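Local coordinates for protein nucleoporin NUP82 (Saccharomyces cerevisiae, PDB 3PBP) that serves as a structural component of the nuclear pore complex, with its N-terminal domain, the part described here, taking part in the interaction with NUP116, at residues Val144-Glu147 and Ile151-Phe154; Val165-Asn170 and Phe206-Phe211. The protein carries 1 engineered substitution. All coordinates share one frame; numbering follows the deposited sequence.

Interaction 1. Residues Val144-Glu147 and Ile151-Phe154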
loop_
_atom_site.group_PDB
_atom_site.type_symbol
_atom_site.label_atom_id
_atom_site.label_comp_id
_atom_site.label_asym_id
_atom_site.label_seq_id
_atom_site.Cartn_x
_atom_site.Cartn_y
_atom_site.Cartn_z
ATOM N N VAL A 144 -9.255 3.647 -2.591
ATOM C CA VAL A 144 -8.848 4.548 -3.660
ATOM C C VAL A 144 -7.539 5.280 -3.394
ATOM O O VAL A 144 -7.402 5.979 -2.388
ATOM C CB VAL A 144 -9.979 5.592 -3.939
ATOM C CG1 VAL A 144 -9.574 6.522 -5.073
ATOM C CG2 VAL A 144 -11.282 4.868 -4.282
ATOM N N LEU A 145 -6.579 5.107 -4.297
ATOM C CA LEU A 145 -5.289 5.785 -4.195
ATOM C C LEU A 145 -5.288 6.957 -5.186
ATOM O O LEU A 145 -5.578 6.771 -6.377
ATOM C CB LEU A 145 -4.142 4.831 -4.546
ATOM C CG LEU A 145 -2.791 5.520 -4.735
ATOM C CD1 LEU A 145 -2.251 5.920 -3.369
ATOM C CD2 LEU A 145 -1.817 4.602 -5.448
ATOM N N LYS A 146 -4.968 8.157 -4.705
ATOM C CA LYS A 146 -4.931 9.339 -5.584
ATOM C C LYS A 146 -3.493 9.828 -5.850
ATOM O O LYS A 146 -2.554 9.369 -5.198
ATOM C CB LYS A 146 -5.768 10.469 -4.961
ATOM C CG LYS A 146 -7.269 10.209 -4.987
ATOM C CD LYS A 146 -8.034 11.217 -4.140
ATOM C CE LYS A 146 -9.536 11.012 -4.271
ATOM N NZ LYS A 146 -10.273 11.715 -3.198
ATOM N N GLU A 147 -3.319 10.739 -6.813
ATOM C CA GLU A 147 -1.993 11.292 -7.114
ATOM C C GLU A 147 -1.429 11.844 -5.813
ATOM O O GLU A 147 -0.218 11.966 -5.626
ATOM C CB GLU A 147 -2.101 12.413 -8.132
ATOM C CG GLU A 147 -2.528 11.942 -9.495
ATOM C CD GLU A 147 -1.671 10.796 -9.990
ATOM O OE1 GLU A 147 -0.428 10.880 -9.833
ATOM O OE2 GLU A 147 -2.234 9.817 -10.536
ATOM N N ILE A 151 -4.803 7.630 0.469
ATOM C CA ILE A 151 -5.540 6.376 0.259
ATOM C C ILE A 151 -6.880 6.484 0.980
ATOM O O ILE A 151 -6.930 6.700 2.188
ATOM C CB ILE A 151 -4.740 5.165 0.796
ATOM C CG1 ILE A 151 -3.374 5.097 0.094
ATOM C CG2 ILE A 151 -5.527 3.875 0.567
ATOM C CD1 ILE A 151 -2.380 4.155 0.739
ATOM N N THR A 152 -7.966 6.329 0.237
ATOM C CA THR A 152 -9.305 6.467 0.808
ATOM C C THR A 152 -10.196 5.222 0.725
ATOM O O THR A 152 -10.172 4.476 -0.265
ATOM C CB THR A 152 -10.054 7.635 0.105
ATOM O OG1 THR A 152 -9.166 8.754 -0.023
ATOM C CG2 THR A 152 -11.291 8.044 0.893
HETATM N N MSE A 153 -10.991 5.009 1.766
HETATM C CA MSE A 153 -11.901 3.878 1.781
HETATM C C MSE A 153 -13.338 4.371 1.764
HETATM O O MSE A 153 -13.766 5.113 2.642
HETATM C CB MSE A 153 -11.688 3.014 3.019
HETATM C CG MSE A 153 -10.501 2.082 2.963
HETATM SE SE MSE A 153 -10.474 0.927 4.535
HETATM C CE MSE A 153 -9.387 1.983 5.737
ATOM N N PHE A 154 -14.080 3.951 0.752
ATOM C CA PHE A 154 -15.477 4.339 0.607
ATOM C C PHE A 154 -16.375 3.148 0.936
ATOM O O PHE A 154 -16.086 2.010 0.545
ATOM C CB PHE A 154 -15.776 4.772 -0.837
ATOM C CG PHE A 154 -15.143 6.073 -1.240
ATOM C CD1 PHE A 154 -15.666 7.285 -0.803
ATOM C CD2 PHE A 154 -14.048 6.090 -2.100
ATOM C CE1 PHE A 154 -15.117 8.488 -1.221
ATOM C CE2 PHE A 154 -13.490 7.295 -2.525
ATOM C CZ PHE A 154 -14.024 8.495 -2.087
#
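Val144 and Thr152 form an antiparallel hydrogen-bonded pair, with Val144 N to Thr152 O at 2.6 Å and Thr152 N to Val144 O at 2.7 Å, and Leu145 and Ile151 follow as the adjacent non-hydrogen-bonded pair. Val144 O also receives a CA-H...O contact from Ile151 CA at 3.3 Å, so this carbonyl meets two groups of the partner strand. The short strand segments run at 148° to one another, a clear twist away from strict antiparallel.

On the face carrying Val144 and Thr152, the valine reaches diagonally to Phe154. Its chi1 of -179° leaves CG2 beside the backbone N and anti to the carbonyl carbon, and from there this methyl meets the ring at its edge, in the ring plane, 3.7 Å from Phe154 CE2. Thr152 CG2 sits over one face of the same ring, offset toward the rim, so aliphatic groups from both strands pack on this phenyl. Lys146 extends along this face, and its NZ is hydrogen-bonded to Tyr114 OH. The Tyr114 ring also meets that of Phe154, with their planes at about 45°.

On the opposite face the contact between the two strands is aliphatic: Leu145 CD1 meets Ile151 CG1 at 3.7 Å, the two side chains slanting across each other, and both also touch Ile182.

The hairpin supplies the two inner strands of a four-stranded antiparallel blade of the NUP82 beta-propeller; one face packs on Tyr114 of the preceding blade and the other on Ile182 of the following one.

Interaction 2. Residues Val165-Asn170 and Phe206-Phe211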
loop_
_atom_site.group_PDB
_atom_site.type_symbol
_atom_site.label_atom_id
_atom_site.label_comp_id
_atom_site.label_asym_id
_atom_site.label_seq_id
_atom_site.Cartn_x
_atom_site.Cartn_y
_atom_site.Cartn_z
ATOM N N VAL A 165 -9.941 8.707 5.160
ATOM C CA VAL A 165 -8.756 9.060 4.416
ATOM C C VAL A 165 -7.519 8.802 5.238
ATOM O O VAL A 165 -7.351 9.361 6.324
ATOM C CB VAL A 165 -8.788 10.538 3.993
ATOM C CG1 VAL A 165 -7.528 10.887 3.225
ATOM C CG2 VAL A 165 -10.016 10.796 3.139
ATOM N N LEU A 166 -6.656 7.946 4.706
ATOM C CA LEU A 166 -5.420 7.593 5.368
ATOM C C LEU A 166 -4.282 8.173 4.569
ATOM O O LEU A 166 -4.442 8.458 3.380
ATOM C CB LEU A 166 -5.275 6.075 5.457
ATOM C CG LEU A 166 -6.423 5.321 6.133
ATOM C CD1 LEU A 166 -5.954 3.936 6.505
ATOM C CD2 LEU A 166 -6.872 6.046 7.387
ATOM N N ASN A 167 -3.135 8.318 5.232
ATOM C CA ASN A 167 -1.913 8.882 4.651
ATOM C C ASN A 167 -2.179 10.307 4.151
ATOM O O ASN A 167 -1.814 10.675 3.032
ATOM C CB ASN A 167 -1.371 7.985 3.516
ATOM C CG ASN A 167 0.121 8.202 3.257
ATOM O OD1 ASN A 167 0.925 8.254 4.191
ATOM N ND2 ASN A 167 0.495 8.317 1.989
ATOM N N LYS A 168 -2.827 11.101 5.005
ATOM C CA LYS A 168 -3.161 12.484 4.686
ATOM C C LYS A 168 -1.894 13.315 4.551
ATOM O O LYS A 168 -0.859 13.001 5.156
ATOM C CB LYS A 168 -4.029 13.088 5.788
ATOM C CG LYS A 168 -5.336 12.370 6.041
ATOM C CD LYS A 168 -6.062 13.007 7.211
ATOM C CE LYS A 168 -7.184 12.118 7.734
ATOM N NZ LYS A 168 -7.726 12.594 9.046
ATOM N N PRO A 169 -1.950 14.390 3.747
ATOM C CA PRO A 169 -0.762 15.230 3.582
ATOM C C PRO A 169 -0.358 15.892 4.904
ATOM O O PRO A 169 -1.196 16.123 5.780
ATOM C CB PRO A 169 -1.201 16.239 2.524
ATOM C CG PRO A 169 -2.207 15.473 1.717
ATOM C CD PRO A 169 -3.001 14.773 2.790
ATOM N N ASN A 170 0.934 16.180 5.038
ATOM C CA ASN A 170 1.470 16.816 6.236
ATOM C C ASN A 170 1.969 18.227 5.977
ATOM O O ASN A 170 2.156 18.645 4.827
ATOM C CB ASN A 170 2.639 16.009 6.803
ATOM C CG ASN A 170 2.186 14.819 7.613
ATOM O OD1 ASN A 170 1.411 14.960 8.562
ATOM N ND2 ASN A 170 2.675 13.632 7.252
ATOM N N PHE A 206 5.855 -0.167 2.347
ATOM C CA PHE A 206 5.283 0.298 3.594
ATOM C C PHE A 206 4.041 -0.545 3.786
ATOM O O PHE A 206 3.657 -1.313 2.890
ATOM C CB PHE A 206 4.929 1.787 3.522
ATOM C CG PHE A 206 6.132 2.691 3.441
ATOM C CD1 PHE A 206 6.885 2.781 2.266
ATOM C CD2 PHE A 206 6.549 3.403 4.553
ATOM C CE1 PHE A 206 8.040 3.567 2.208
ATOM C CE2 PHE A 206 7.703 4.192 4.503
ATOM C CZ PHE A 206 8.449 4.270 3.328
ATOM N N ALA A 207 3.411 -0.427 4.948
ATOM C CA ALA A 207 2.224 -1.222 5.175
ATOM C C ALA A 207 1.295 -0.652 6.216
ATOM O O ALA A 207 1.726 -0.055 7.194
ATOM C CB ALA A 207 2.619 -2.634 5.558
ATOM N N PHE A 208 0.004 -0.832 5.966
ATOM C CA PHE A 208 -1.052 -0.406 6.868
ATOM C C PHE A 208 -1.566 -1.689 7.537
ATOM O O PHE A 208 -2.097 -2.582 6.875
ATOM C CB PHE A 208 -2.179 0.246 6.076
ATOM C CG PHE A 208 -1.858 1.605 5.577
ATOM C CD1 PHE A 208 -1.963 2.711 6.421
ATOM C CD2 PHE A 208 -1.470 1.795 4.259
ATOM C CE1 PHE A 208 -1.686 3.995 5.949
ATOM C CE2 PHE A 208 -1.189 3.068 3.769
ATOM C CZ PHE A 208 -1.299 4.176 4.619
ATOM N N TYR A 209 -1.379 -1.789 8.844
ATOM C CA TYR A 209 -1.829 -2.956 9.587
ATOM C C TYR A 209 -2.393 -2.453 10.907
ATOM O O TYR A 209 -1.646 -1.966 11.756
ATOM C CB TYR A 209 -0.657 -3.913 9.839
ATOM C CG TYR A 209 -1.073 -5.212 10.505
ATOM C CD1 TYR A 209 -2.194 -5.910 10.057
ATOM C CD2 TYR A 209 -0.353 -5.744 11.584
ATOM C CE1 TYR A 209 -2.594 -7.103 10.663
ATOM C CE2 TYR A 209 -0.744 -6.939 12.195
ATOM C CZ TYR A 209 -1.866 -7.614 11.730
ATOM O OH TYR A 209 -2.269 -8.802 12.315
ATOM N N PRO A 210 -3.720 -2.572 11.109
ATOM C CA PRO A 210 -4.720 -3.149 10.205
ATOM C C PRO A 210 -5.300 -2.148 9.194
ATOM O O PRO A 210 -5.312 -0.950 9.440
ATOM C CB PRO A 210 -5.784 -3.603 11.177
ATOM C CG PRO A 210 -5.854 -2.369 12.088
ATOM C CD PRO A 210 -4.378 -2.045 12.327
ATOM N N PHE A 211 -5.786 -2.645 8.060
ATOM C CA PHE A 211 -6.419 -1.780 7.060
ATOM C C PHE A 211 -7.803 -2.405 6.912
ATOM O O PHE A 211 -8.047 -3.208 6.014
ATOM C CB PHE A 211 -5.685 -1.837 5.729
ATOM C CG PHE A 211 -6.095 -0.760 4.776
ATOM C CD1 PHE A 211 -5.494 0.493 4.828
ATOM C CD2 PHE A 211 -7.060 -0.999 3.813
ATOM C CE1 PHE A 211 -5.850 1.483 3.931
ATOM C CE2 PHE A 211 -7.421 -0.015 2.915
ATOM C CZ PHE A 211 -6.815 1.228 2.972
#
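Leu166 reaches over to two aromatic side chains through its CD1 methyl, which lies 3.6 Å from Phe211 CE1 and 4.2 Å from Phe208 CD1. The methyl approaches both rings obliquely, and the leucine and Phe211 side chains slant across each other. Nearer the backbone, Leu166 CB comes within 4.2 Å of Phe208 CE1, so CB and CD1 of the leucine both come near neighbouring atoms of that ring, CE1 and CD1.

Leu166 lies on the last strand of one blade of the beta-propeller, 164-166, and Phe208 on strand 204-208 of the next, with Phe211 in the loop that follows. The backbones stay well apart, Leu166 CA and Phe208 CA being 9.2 Å distant, and no hydrogen bond joins the two segments: apolar side chains bridge the blades.

Asn167, just past the end of strand 164-166, adds to the contact: its CB approaches the edge of the Phe208 ring, near the ring plane, at 4.0 Å from Phe208 CZ, while its buried amide is held by other loops: Asn167 ND2 donates to the backbone oxygens of Asp149 and Val179.

Along the chain, interaction 1 comes first and closes the hairpin turn of residues 147-150. The chain then continues from strand 151-155 to strand 164-166, completes that blade, and enters the next blade, whose strand 204-208 and following loop bring residues 206-211 back against residues 165-170, closing a loop of 35 residues. The two contacts are therefore in series, neither nested nor crossed. They meet in space, their centres 10 Å apart: Leu166 N probably hydrogen-bonds to Ile151 O, joining neighbouring strands of one sheet, while Ile151 packs on Phe208 and the selenomethionine Met153 on Phe211. Interaction 1 holds a blade together internally, and interaction 2 ties its outer part to the following blade.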